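Local coordinates for actinorhodin polyketide putative beta-ketoacyl synthase 2 (Streptomyces coelicolor A3, PDB 1TQY), which probably acts as the chain length factor that partners a ketosynthase in assembling the polyketide backbone of the antibiotic actinorhodin, at residues L73-P78 and S136-F141; W89-A94 and I154-R159; V205-S210 and R340-G345; T294-V299 and G321-R326. One frame throughout, in Å; residues are numbered along the deposited sequence.

How the contacts relate
The four contacts sit in the two related halves of a thiolase-type fold. Contacts 1 and 2 lie in the N-terminal half, their centres about 21 Å apart, and alternate along the chain: helix 78-93 runs from the first segment of contact 1 to that of contact 2, while helices 139-142 and 147-156 serve their second segments. Contact 3 joins the N-terminal to the C-terminal half, its centre about 12 Å from that of the chain. Contact 4 is nested inside its loop, in the C-terminal half, and lies across the chain's centre from contact 1, their centres about 46 Å apart. The partner protein reaches segments of contacts 1 to 3 but not contact 4.

Contact 1 of 4, residues L73-P78 and S136-F141; sequences LPQTDP and SVYESF
The side chains of Q75 and Y138 cross at about a right angle, where the loop before helix 78-93 of the thiolase fold meets the turn that opens helix 139-142. The methylene CB of Q75 sits over one ring face as a CH-pi contact, 3.6 Å from the ring centroid of Y138. V137 CG2 covers the opposite face, so the tyrosine is sandwiched between aliphatic carbons. P74 adds its own apolar carbon, CB, 3.7 Å from Y138 CE2; its compact pyrrolidine ring offers that carbon without a flexible chain to order. Beyond CB, Q75 turns to F141: CG stands between the backbone N and the carbonyl carbon (chi1 62°), and the extended chain carries NE2 to 3.3 Å from F141 CE2. The amide plane is inclined 65° to that ring. The amide nitrogen is hydrogen-bonded to Q151, which satisfies it beside the phenylalanine. Glutamine fits here because its chain is greasy along the shaft and polar at the end. D77 occupies the N-cap position of helix 78-93. On the other side, a type I turn runs from S136 to E139, and the serine hydroxyl caps it: Y138 N donates to S136 OG over 2.9 Å.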
loop_
_atom_site.group_PDB
_atom_site.type_symbol
_atom_site.label_atom_id
_atom_site.label_comp_id
_atom_site.label_asym_id
_atom_site.label_seq_id
_atom_site.Cartn_x
_atom_site.Cartn_y
_atom_site.Cartn_z
ATOM N N LEU B 73 -11.583 -11.582 -17.119
ATOM C CA LEU B 73 -12.376 -10.420 -17.511
ATOM C C LEU B 73 -13.482 -10.035 -16.526
ATOM O O LEU B 73 -13.637 -8.856 -16.184
ATOM C CB LEU B 73 -12.989 -10.640 -18.893
ATOM C CG LEU B 73 -12.001 -10.740 -20.047
ATOM C CD1 LEU B 73 -12.760 -11.122 -21.318
ATOM C CD2 LEU B 73 -11.274 -9.411 -20.247
ATOM N N PRO B 74 -14.267 -11.018 -16.056
ATOM C CA PRO B 74 -15.366 -10.777 -15.109
ATOM C C PRO B 74 -14.937 -10.201 -13.761
ATOM O O PRO B 74 -15.692 -9.479 -13.114
ATOM C CB PRO B 74 -15.979 -12.166 -14.906
ATOM C CG PRO B 74 -15.482 -12.977 -16.058
ATOM C CD PRO B 74 -14.111 -12.456 -16.327
ATOM N N GLN B 75 -13.724 -10.538 -13.335
ATOM C CA GLN B 75 -13.222 -10.119 -12.029
ATOM C C GLN B 75 -12.178 -9.009 -12.020
ATOM O O GLN B 75 -11.650 -8.665 -10.962
ATOM C CB GLN B 75 -12.642 -11.337 -11.294
ATOM C CG GLN B 75 -11.451 -11.984 -12.010
ATOM C CD GLN B 75 -10.816 -13.115 -11.221
ATOM O OE1 GLN B 75 -11.347 -14.222 -11.159
ATOM N NE2 GLN B 75 -9.673 -12.839 -10.612
ATOM N N THR B 76 -11.889 -8.433 -13.177
ATOM C CA THR B 76 -10.886 -7.388 -13.237
ATOM C C THR B 76 -11.390 -6.020 -13.674
ATOM O O THR B 76 -12.236 -5.889 -14.566
ATOM C CB THR B 76 -9.733 -7.807 -14.152
ATOM O OG1 THR B 76 -10.261 -8.213 -15.420
ATOM C CG2 THR B 76 -8.963 -8.960 -13.527
ATOM N N ASP B 77 -10.848 -5.007 -13.009
ATOM C CA ASP B 77 -11.160 -3.608 -13.265
ATOM C C ASP B 77 -10.308 -3.186 -14.456
ATOM O O ASP B 77 -9.325 -3.856 -14.786
ATOM C CB ASP B 77 -10.755 -2.776 -12.037
ATOM C CG ASP B 77 -11.016 -1.282 -12.217
ATOM O OD1 ASP B 77 -12.185 -0.874 -12.060
ATOM O OD2 ASP B 77 -10.056 -0.535 -12.529
ATOM N N PRO B 78 -10.665 -2.076 -15.120
ATOM C CA PRO B 78 -9.842 -1.663 -16.259
ATOM C C PRO B 78 -8.373 -1.507 -15.873
ATOM O O PRO B 78 -7.476 -1.922 -16.619
ATOM C CB PRO B 78 -10.460 -0.337 -16.671
ATOM C CG PRO B 78 -11.900 -0.569 -16.417
ATOM C CD PRO B 78 -11.918 -1.307 -15.076
ATOM N N SER B 136 -21.422 -8.295 -6.825
ATOM C CA SER B 136 -20.544 -9.290 -7.432
ATOM C C SER B 136 -19.719 -10.101 -6.445
ATOM O O SER B 136 -19.323 -9.611 -5.385
ATOM C CB SER B 136 -19.600 -8.604 -8.414
ATOM O OG SER B 136 -18.598 -9.506 -8.837
ATOM N N VAL B 137 -19.439 -11.345 -6.806
ATOM C CA VAL B 137 -18.641 -12.189 -5.939
ATOM C C VAL B 137 -17.167 -11.770 -6.042
ATOM O O VAL B 137 -16.327 -12.259 -5.288
ATOM C CB VAL B 137 -18.800 -13.700 -6.313
ATOM C CG1 VAL B 137 -20.213 -14.172 -5.979
ATOM C CG2 VAL B 137 -18.516 -13.909 -7.798
ATOM N N TYR B 138 -16.862 -10.857 -6.969
ATOM C CA TYR B 138 -15.488 -10.366 -7.162
ATOM C C TYR B 138 -15.229 -9.008 -6.498
ATOM O O TYR B 138 -14.085 -8.555 -6.428
ATOM C CB TYR B 138 -15.151 -10.227 -8.650
ATOM C CG TYR B 138 -15.449 -11.456 -9.454
ATOM C CD1 TYR B 138 -14.887 -12.691 -9.108
ATOM C CD2 TYR B 138 -16.336 -11.401 -10.535
ATOM C CE1 TYR B 138 -15.206 -13.845 -9.811
ATOM C CE2 TYR B 138 -16.666 -12.549 -11.251
ATOM C CZ TYR B 138 -16.101 -13.770 -10.881
ATOM O OH TYR B 138 -16.438 -14.924 -11.555
ATOM N N GLU B 139 -16.282 -8.355 -6.020
ATOM C CA GLU B 139 -16.120 -7.047 -5.385
ATOM C C GLU B 139 -15.148 -7.130 -4.216
ATOM O O GLU B 139 -14.497 -6.144 -3.871
ATOM C CB GLU B 139 -17.471 -6.517 -4.900
ATOM C CG GLU B 139 -17.404 -5.257 -4.046
ATOM C CD GLU B 139 -16.891 -4.014 -4.780
ATOM O OE1 GLU B 139 -16.540 -4.072 -5.976
ATOM O OE2 GLU B 139 -16.847 -2.949 -4.137
ATOM N N SER B 140 -15.050 -8.317 -3.623
ATOM C CA SER B 140 -14.173 -8.557 -2.477
ATOM C C SER B 140 -12.689 -8.399 -2.784
ATOM O O SER B 140 -11.892 -8.178 -1.874
ATOM C CB SER B 140 -14.425 -9.958 -1.909
ATOM O OG SER B 140 -14.251 -10.938 -2.921
ATOM N N PHE B 141 -12.302 -8.501 -4.051
ATOM C CA PHE B 141 -10.887 -8.360 -4.374
ATOM C C PHE B 141 -10.573 -7.583 -5.650
ATOM O O PHE B 141 -9.405 -7.389 -5.979
ATOM C CB PHE B 141 -10.225 -9.735 -4.462
ATOM C CG PHE B 141 -10.736 -10.582 -5.595
ATOM C CD1 PHE B 141 -11.690 -11.568 -5.373
ATOM C CD2 PHE B 141 -10.259 -10.392 -6.886
ATOM C CE1 PHE B 141 -12.165 -12.354 -6.420
ATOM C CE2 PHE B 141 -10.729 -11.173 -7.942
ATOM C CZ PHE B 141 -11.682 -12.157 -7.704
HETATM O O HOH W 1 -18.606 -9.368 -12.280
#

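Contact 2 of 4, residues W89-A94 and I154-R159; sequences WALQDA and IRHGMR
L91 CG and H156 CG both stand anti to their own carbonyl carbons (chi1 -79° and -57°), which sends the leucine branch and the imidazole toward each other from opposite directions. M158 does the same at CG and then runs fully extended, so that its terminal CE arrives beside the same leucine. One methyl does most of the touching. L91 CD1 hovers over a face of the imidazole as a CH-pi contact, 3.5 Å from the ring centroid of H156. It is shifted toward the rim, where H156 ND1 is 3.3 Å from L91 CD1. The opposite face of the ring is backed by R155 CB. L91 and M158 meet tip to tip, and the approach of M158 CE to L91 CD1 is tight at 3.5 Å. The second leucine methyl is a little more relaxed, with L91 CD2 3.8 Å from M158 CE. Between histidine and methionine, G157, where the chain leaves helical geometry, has a positive phi, which glycine adopts easily. V191 of strand 189-196 touches both L91 and M158, so the end of helix 78-93 and the chain leaving helix 147-156 pack together against that strand. No hydrogen bond crosses between the segments: branched and flexible apolar ends fit by shape, and cohesion rests on dispersion and the methyl's attraction to the imidazole face.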
loop_
_atom_site.group_PDB
_atom_site.type_symbol
_atom_site.label_atom_id
_atom_site.label_comp_id
_atom_site.label_asym_id
_atom_site.label_seq_id
_atom_site.Cartn_x
_atom_site.Cartn_y
_atom_site.Cartn_z
ATOM N N TRP B 89 3.928 -8.283 -20.901
ATOM C CA TRP B 89 4.854 -7.711 -21.888
ATOM C C TRP B 89 6.245 -7.456 -21.310
ATOM O O TRP B 89 7.256 -7.629 -21.999
ATOM C CB TRP B 89 4.303 -6.386 -22.456
ATOM C CG TRP B 89 3.156 -6.563 -23.402
ATOM C CD1 TRP B 89 2.779 -7.723 -24.020
ATOM C CD2 TRP B 89 2.247 -5.549 -23.863
ATOM N NE1 TRP B 89 1.692 -7.495 -24.832
ATOM C CE2 TRP B 89 1.344 -6.172 -24.756
ATOM C CE3 TRP B 89 2.109 -4.178 -23.607
ATOM C CZ2 TRP B 89 0.315 -5.470 -25.399
ATOM C CZ3 TRP B 89 1.082 -3.474 -24.247
ATOM C CH2 TRP B 89 0.199 -4.125 -25.134
ATOM N N ALA B 90 6.294 -7.042 -20.047
ATOM C CA ALA B 90 7.565 -6.763 -19.387
ATOM C C ALA B 90 8.373 -8.053 -19.189
ATOM O O ALA B 90 9.585 -8.075 -19.413
ATOM C CB ALA B 90 7.314 -6.084 -18.042
ATOM N N LEU B 91 7.691 -9.119 -18.769
ATOM C CA LEU B 91 8.341 -10.406 -18.555
ATOM C C LEU B 91 8.890 -10.999 -19.850
ATOM O O LEU B 91 9.960 -11.614 -19.851
ATOM C CB LEU B 91 7.384 -11.403 -17.900
ATOM C CG LEU B 91 7.171 -11.253 -16.386
ATOM C CD1 LEU B 91 6.072 -12.204 -15.911
ATOM C CD2 LEU B 91 8.485 -11.559 -15.664
ATOM N N GLN B 92 8.180 -10.836 -20.961
ATOM C CA GLN B 92 8.719 -11.386 -22.197
ATOM C C GLN B 92 9.733 -10.449 -22.848
ATOM O O GLN B 92 10.555 -10.885 -23.651
ATOM C CB GLN B 92 7.600 -11.761 -23.173
ATOM C CG GLN B 92 6.709 -10.649 -23.607
ATOM C CD GLN B 92 5.486 -11.162 -24.367
ATOM O OE1 GLN B 92 5.285 -10.845 -25.548
ATOM N NE2 GLN B 92 4.664 -11.961 -23.690
ATOM N N ASP B 93 9.693 -9.168 -22.485
ATOM C CA ASP B 93 10.648 -8.200 -23.028
ATOM C C ASP B 93 12.014 -8.559 -22.436
ATOM O O ASP B 93 13.059 -8.407 -23.078
ATOM C CB ASP B 93 10.269 -6.777 -22.602
ATOM C CG ASP B 93 11.251 -5.727 -23.105
ATOM O OD1 ASP B 93 11.464 -4.732 -22.379
ATOM O OD2 ASP B 93 11.804 -5.874 -24.220
ATOM N N ALA B 94 11.982 -9.046 -21.202
ATOM C CA ALA B 94 13.185 -9.443 -20.490
ATOM C C ALA B 94 13.543 -10.893 -20.785
ATOM O O ALA B 94 14.531 -11.413 -20.263
ATOM C CB ALA B 94 12.981 -9.268 -18.989
ATOM N N ILE B 154 -0.398 -14.360 -8.985
ATOM C CA ILE B 154 -1.112 -15.577 -9.353
ATOM C C ILE B 154 -0.926 -15.966 -10.814
ATOM O O ILE B 154 -0.731 -17.140 -11.135
ATOM C CB ILE B 154 -2.622 -15.411 -9.092
ATOM C CG1 ILE B 154 -2.862 -15.228 -7.597
ATOM C CG2 ILE B 154 -3.394 -16.621 -9.613
ATOM C CD1 ILE B 154 -4.285 -14.934 -7.260
ATOM N N ARG B 155 -0.982 -14.984 -11.703
ATOM C CA ARG B 155 -0.851 -15.282 -13.111
ATOM C C ARG B 155 0.526 -15.788 -13.515
ATOM O O ARG B 155 0.650 -16.525 -14.490
ATOM C CB ARG B 155 -1.194 -14.063 -13.965
ATOM C CG ARG B 155 -1.613 -14.466 -15.362
ATOM C CD ARG B 155 -1.458 -13.334 -16.332
ATOM N NE ARG B 155 -1.975 -13.660 -17.653
ATOM C CZ ARG B 155 -1.890 -12.838 -18.692
ATOM N NH1 ARG B 155 -1.306 -11.656 -18.550
ATOM N NH2 ARG B 155 -2.391 -13.192 -19.868
ATOM N N HIS B 156 1.566 -15.407 -12.785
ATOM C CA HIS B 156 2.894 -15.856 -13.168
ATOM C C HIS B 156 3.524 -16.826 -12.182
ATOM O O HIS B 156 4.661 -17.257 -12.362
ATOM C CB HIS B 156 3.781 -14.634 -13.406
ATOM C CG HIS B 156 3.231 -13.709 -14.445
ATOM N ND1 HIS B 156 3.253 -14.006 -15.792
ATOM C CD2 HIS B 156 2.554 -12.542 -14.331
ATOM C CE1 HIS B 156 2.610 -13.065 -16.461
ATOM N NE2 HIS B 156 2.176 -12.164 -15.598
ATOM N N GLY B 157 2.765 -17.190 -11.155
ATOM C CA GLY B 157 3.264 -18.121 -10.162
ATOM C C GLY B 157 4.448 -17.580 -9.390
ATOM O O GLY B 157 5.413 -18.299 -9.108
ATOM N N MET B 158 4.378 -16.298 -9.041
ATOM C CA MET B 158 5.449 -15.657 -8.283
ATOM C C MET B 158 5.080 -15.724 -6.807
ATOM O O MET B 158 4.031 -15.228 -6.419
ATOM C CB MET B 158 5.621 -14.213 -8.758
ATOM C CG MET B 158 6.041 -14.153 -10.208
ATOM S SD MET B 158 6.424 -12.510 -10.818
ATOM C CE MET B 158 6.776 -12.910 -12.562
ATOM N N ARG B 159 5.935 -16.343 -5.995
ATOM C CA ARG B 159 5.637 -16.514 -4.575
ATOM C C ARG B 159 6.561 -15.825 -3.583
ATOM O O ARG B 159 6.371 -15.947 -2.374
ATOM C CB ARG B 159 5.579 -18.008 -4.250
ATOM C CG ARG B 159 4.576 -18.755 -5.112
ATOM C CD ARG B 159 4.141 -20.064 -4.488
ATOM N NE ARG B 159 2.992 -20.592 -5.217
ATOM C CZ ARG B 159 3.070 -21.173 -6.409
ATOM N NH1 ARG B 159 4.248 -21.317 -7.001
ATOM N NH2 ARG B 159 1.966 -21.570 -7.017
#

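Contact 3 of 4, residues V205-S210 and R340-G345; sequences VSQIAS and RLYSGG
Q207 and Y342 meet at a single, very close point: the phenol OH donates to the glutamine oxygen, with Y342 OH 2.5 Å from Q207 OE1. The donor meets the carbonyl at a C=O...O angle of 123°, tilted 18° from the carbonyl plane. OE1 lies at the ring's edge, near its plane, and is 3.2 Å from Y342 CE2 as well, while the amide and ring planes are 68° apart. Both ends are secured: Q207 NE2 bonds to G203 O one helical turn back, and Y342 OH is also hydrogen-bonded to Y233. A long, two-ended amide and a phenol therefore suit a buried polar junction. Away from this point the two backbones stand well apart, with the nearest CA atoms, those of Q207 and Y342, 10.9 Å from each other. A209 and S210, farther along the chain, are only partly buried and are packed by the partner protein. There S210 OG turns back to Q207 O at 2.6 Å. Segment 340-345, leading into helix 345-359, probably corresponds to the loop that carries a catalytic histidine in active ketosynthases, with R340 apparently at that position.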
loop_
_atom_site.group_PDB
_atom_site.type_symbol
_atom_site.label_atom_id
_atom_site.label_comp_id
_atom_site.label_asym_id
_atom_site.label_seq_id
_atom_site.Cartn_x
_atom_site.Cartn_y
_atom_site.Cartn_z
ATOM N N VAL B 205 -15.176 12.986 -10.829
ATOM C CA VAL B 205 -15.605 14.029 -9.921
ATOM C C VAL B 205 -14.663 14.055 -8.712
ATOM O O VAL B 205 -14.343 15.120 -8.184
ATOM C CB VAL B 205 -17.124 13.752 -9.565
ATOM C CG1 VAL B 205 -17.355 13.610 -8.081
ATOM C CG2 VAL B 205 -17.995 14.816 -10.180
ATOM N N SER B 206 -14.198 12.875 -8.304
ATOM C CA SER B 206 -13.280 12.745 -7.173
ATOM C C SER B 206 -11.958 13.450 -7.505
ATOM O O SER B 206 -11.411 14.194 -6.686
ATOM C CB SER B 206 -13.036 11.256 -6.865
ATOM O OG SER B 206 -14.207 10.657 -6.302
ATOM N N GLN B 207 -11.459 13.233 -8.721
ATOM C CA GLN B 207 -10.217 13.858 -9.156
ATOM C C GLN B 207 -10.408 15.363 -9.233
ATOM O O GLN B 207 -9.523 16.136 -8.850
ATOM C CB GLN B 207 -9.782 13.278 -10.513
ATOM C CG GLN B 207 -9.432 11.792 -10.427
ATOM C CD GLN B 207 -9.043 11.165 -11.758
ATOM O OE1 GLN B 207 -7.963 11.407 -12.295
ATOM N NE2 GLN B 207 -9.941 10.352 -12.298
ATOM N N ILE B 208 -11.573 15.786 -9.704
ATOM C CA ILE B 208 -11.844 17.218 -9.781
ATOM C C ILE B 208 -11.775 17.833 -8.376
ATOM O O ILE B 208 -11.390 18.990 -8.224
ATOM C CB ILE B 208 -13.224 17.509 -10.406
ATOM C CG1 ILE B 208 -13.186 17.183 -11.912
ATOM C CG2 ILE B 208 -13.584 18.984 -10.219
ATOM C CD1 ILE B 208 -14.430 17.633 -12.655
ATOM N N ALA B 209 -12.154 17.059 -7.356
ATOM C CA ALA B 209 -12.111 17.552 -5.980
ATOM C C ALA B 209 -10.677 17.869 -5.549
ATOM O O ALA B 209 -10.462 18.542 -4.545
ATOM C CB ALA B 209 -12.731 16.527 -5.009
ATOM N N SER B 210 -9.694 17.374 -6.294
ATOM C CA SER B 210 -8.296 17.653 -5.960
ATOM C C SER B 210 -8.085 19.151 -5.977
ATOM O O SER B 210 -7.258 19.688 -5.244
ATOM C CB SER B 210 -7.362 17.048 -6.997
ATOM O OG SER B 210 -7.554 17.668 -8.259
ATOM N N ARG B 340 -1.162 12.817 -16.029
ATOM C CA ARG B 340 -0.625 12.224 -14.805
ATOM C C ARG B 340 -1.318 10.884 -14.574
ATOM O O ARG B 340 -2.545 10.822 -14.449
ATOM C CB ARG B 340 -0.858 13.157 -13.608
ATOM C CG ARG B 340 -0.080 14.485 -13.671
ATOM C CD ARG B 340 -0.172 15.293 -12.365
ATOM N NE ARG B 340 0.563 14.716 -11.237
ATOM C CZ ARG B 340 1.878 14.811 -11.057
ATOM N NH1 ARG B 340 2.628 15.462 -11.935
ATOM N NH2 ARG B 340 2.441 14.276 -9.983
ATOM N N LEU B 341 -0.528 9.817 -14.502
ATOM C CA LEU B 341 -1.077 8.482 -14.333
ATOM C C LEU B 341 -1.006 7.969 -12.897
ATOM O O LEU B 341 -1.116 6.769 -12.645
ATOM C CB LEU B 341 -0.368 7.509 -15.285
ATOM C CG LEU B 341 -0.143 8.009 -16.723
ATOM C CD1 LEU B 341 0.577 6.910 -17.482
ATOM C CD2 LEU B 341 -1.481 8.364 -17.429
ATOM N N TYR B 342 -0.810 8.883 -11.954
ATOM C CA TYR B 342 -0.782 8.522 -10.544
ATOM C C TYR B 342 0.249 7.441 -10.229
ATOM O O TYR B 342 1.450 7.680 -10.353
ATOM C CB TYR B 342 -2.191 8.085 -10.115
ATOM C CG TYR B 342 -3.236 9.169 -10.322
ATOM C CD1 TYR B 342 -3.243 10.317 -9.529
ATOM C CD2 TYR B 342 -4.182 9.077 -11.348
ATOM C CE1 TYR B 342 -4.156 11.350 -9.753
ATOM C CE2 TYR B 342 -5.100 10.109 -11.580
ATOM C CZ TYR B 342 -5.077 11.241 -10.779
ATOM O OH TYR B 342 -5.962 12.273 -11.028
ATOM N N SER B 343 -0.205 6.254 -9.833
ATOM C CA SER B 343 0.740 5.204 -9.514
ATOM C C SER B 343 1.461 4.747 -10.774
ATOM O O SER B 343 2.475 4.055 -10.701
ATOM C CB SER B 343 0.043 4.023 -8.817
ATOM O OG SER B 343 -0.592 3.158 -9.749
ATOM N N GLY B 344 0.954 5.154 -11.937
ATOM C CA GLY B 344 1.600 4.780 -13.187
ATOM C C GLY B 344 2.640 5.792 -13.651
ATOM O O GLY B 344 3.540 5.465 -14.422
ATOM N N GLY B 345 2.543 7.020 -13.145
ATOM C CA GLY B 345 3.453 8.081 -13.558
ATOM C C GLY B 345 4.936 7.905 -13.298
ATOM O O GLY B 345 5.756 8.151 -14.186
#

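Contact 4 of 4, residues T294-V299 and G321-R326; sequences TGPEDV and GRVFGR
P296 and V299 pack against V323 and F324, joining the 3-10 turn before strand 301-303 to the last turn of helix 310-324. The apolar contacts come first. V299 CG2, which stands anti to the carbonyl carbon of its own residue, reaches the phenylalanine closely, 3.4 Å from F324 CE1, and the two side chains cross at about a right angle. The pyrrolidine ring of P296 spans both helix residues: P296 CG is 4.0 Å from V323 CG1, and P296 CB is 3.9 Å from F324 CD1. V323 CG1 in turn sits over the centre of the F324 ring face, so the beta-branched valine backs the aromatic ring within its own helix. L393 of strand 391-398 touches both V299 and F324 and carries the packing inward.

Carbonyl-to-carbon approaches form the second group. P296 O meets the ring edge near its plane, 3.3 Å from F324 CD1, while the same oxygen accepts the hydrogen bond of V299 N. V323 O lies 3.5 Å from P296 CB.

No hydrogen bond crosses between the segments. Within the turn, G295 N donates to D298 OD1 over 3.0 Å, coming from above the carboxylate plane, 47° out of it. The D298 carboxylate thereby holds the start of the turn, and the proline that follows G295 suits the first position because it needs no amide hydrogen. G325 ends the helix with a positive phi. Cohesion across the contact is thus apolar, with the slightly positive ring edge probably adding a weak electrostatic attraction to P296 O.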
loop_
_atom_site.group_PDB
_atom_site.type_symbol
_atom_site.label_atom_id
_atom_site.label_comp_id
_atom_site.label_asym_id
_atom_site.label_seq_id
_atom_site.Cartn_x
_atom_site.Cartn_y
_atom_site.Cartn_z
ATOM N N THR B 294 26.622 9.142 -6.398
ATOM C CA THR B 294 26.843 10.093 -7.479
ATOM C C THR B 294 26.534 11.531 -7.069
ATOM O O THR B 294 25.572 11.784 -6.346
ATOM C CB THR B 294 25.990 9.752 -8.718
ATOM O OG1 THR B 294 25.909 10.904 -9.571
ATOM C CG2 THR B 294 24.594 9.328 -8.316
ATOM N N GLY B 295 27.348 12.471 -7.541
ATOM C CA GLY B 295 27.144 13.869 -7.201
ATOM C C GLY B 295 26.241 14.618 -8.165
ATOM O O GLY B 295 25.934 14.113 -9.240
ATOM N N PRO B 296 25.783 15.826 -7.802
ATOM C CA PRO B 296 24.910 16.618 -8.674
ATOM C C PRO B 296 25.477 16.784 -10.080
ATOM O O PRO B 296 24.751 16.673 -11.067
ATOM C CB PRO B 296 24.813 17.946 -7.937
ATOM C CG PRO B 296 24.808 17.514 -6.517
ATOM C CD PRO B 296 25.904 16.463 -6.476
ATOM N N GLU B 297 26.781 17.042 -10.155
ATOM C CA GLU B 297 27.485 17.246 -11.424
ATOM C C GLU B 297 27.374 16.076 -12.367
ATOM O O GLU B 297 27.452 16.236 -13.584
ATOM C CB GLU B 297 28.976 17.490 -11.183
ATOM C CG GLU B 297 29.317 18.137 -9.860
ATOM C CD GLU B 297 29.596 17.114 -8.767
ATOM O OE1 GLU B 297 30.501 16.270 -8.965
ATOM O OE2 GLU B 297 28.917 17.168 -7.715
ATOM N N ASP B 298 27.224 14.890 -11.797
ATOM C CA ASP B 298 27.135 13.672 -12.592
ATOM C C ASP B 298 25.815 13.521 -13.352
ATOM O O ASP B 298 25.774 12.875 -14.406
ATOM C CB ASP B 298 27.370 12.466 -11.682
ATOM C CG ASP B 298 28.755 12.485 -11.035
ATOM O OD1 ASP B 298 28.926 11.848 -9.970
ATOM O OD2 ASP B 298 29.677 13.123 -11.596
ATOM N N VAL B 299 24.744 14.116 -12.827
ATOM C CA VAL B 299 23.428 14.018 -13.467
ATOM C C VAL B 299 23.365 14.747 -14.805
ATOM O O VAL B 299 23.706 15.922 -14.899
ATOM C CB VAL B 299 22.308 14.561 -12.559
ATOM C CG1 VAL B 299 20.933 14.298 -13.208
ATOM C CG2 VAL B 299 22.380 13.898 -11.220
ATOM N N GLY B 321 16.826 23.626 -8.856
ATOM C CA GLY B 321 17.840 24.669 -8.933
ATOM C C GLY B 321 18.832 24.628 -7.783
ATOM O O GLY B 321 20.035 24.831 -7.971
ATOM N N ARG B 322 18.326 24.362 -6.584
ATOM C CA ARG B 322 19.175 24.291 -5.406
ATOM C C ARG B 322 20.163 23.130 -5.458
ATOM O O ARG B 322 21.253 23.209 -4.892
ATOM C CB ARG B 322 18.310 24.207 -4.144
ATOM C CG ARG B 322 17.523 25.483 -3.919
ATOM C CD ARG B 322 16.529 25.409 -2.766
ATOM N NE ARG B 322 15.899 26.717 -2.566
ATOM C CZ ARG B 322 14.903 26.961 -1.724
ATOM N NH1 ARG B 322 14.405 25.979 -0.984
ATOM N NH2 ARG B 322 14.392 28.185 -1.643
ATOM N N VAL B 323 19.806 22.059 -6.151
ATOM C CA VAL B 323 20.718 20.924 -6.233
ATOM C C VAL B 323 21.695 21.023 -7.409
ATOM O O VAL B 323 22.897 20.811 -7.242
ATOM C CB VAL B 323 19.943 19.585 -6.329
ATOM C CG1 VAL B 323 20.919 18.413 -6.479
ATOM C CG2 VAL B 323 19.088 19.402 -5.092
ATOM N N PHE B 324 21.185 21.366 -8.585
ATOM C CA PHE B 324 22.024 21.459 -9.769
ATOM C C PHE B 324 22.310 22.889 -10.237
ATOM O O PHE B 324 23.009 23.075 -11.234
ATOM C CB PHE B 324 21.370 20.673 -10.913
ATOM C CG PHE B 324 20.946 19.284 -10.524
ATOM C CD1 PHE B 324 21.868 18.243 -10.468
ATOM C CD2 PHE B 324 19.626 19.025 -10.181
ATOM C CE1 PHE B 324 21.478 16.957 -10.068
ATOM C CE2 PHE B 324 19.223 17.746 -9.781
ATOM C CZ PHE B 324 20.150 16.711 -9.726
ATOM N N GLY B 325 21.782 23.890 -9.532
ATOM C CA GLY B 325 21.988 25.281 -9.934
ATOM C C GLY B 325 20.935 25.655 -10.958
ATOM O O GLY B 325 20.429 24.781 -11.663
ATOM N N ARG B 326 20.575 26.930 -11.059
ATOM C CA ARG B 326 19.556 27.309 -12.040
ATOM C C ARG B 326 20.062 27.061 -13.467
ATOM O O ARG B 326 21.225 27.336 -13.782
ATOM C CB ARG B 326 19.119 28.764 -11.804
ATOM C CG ARG B 326 18.266 28.905 -10.525
ATOM C CD ARG B 326 18.144 30.346 -10.044
ATOM N NE ARG B 326 17.545 31.225 -11.038
ATOM C CZ ARG B 326 16.241 31.321 -11.280
ATOM N NH1 ARG B 326 15.366 30.591 -10.601
ATOM N NH2 ARG B 326 15.808 32.164 -12.201
#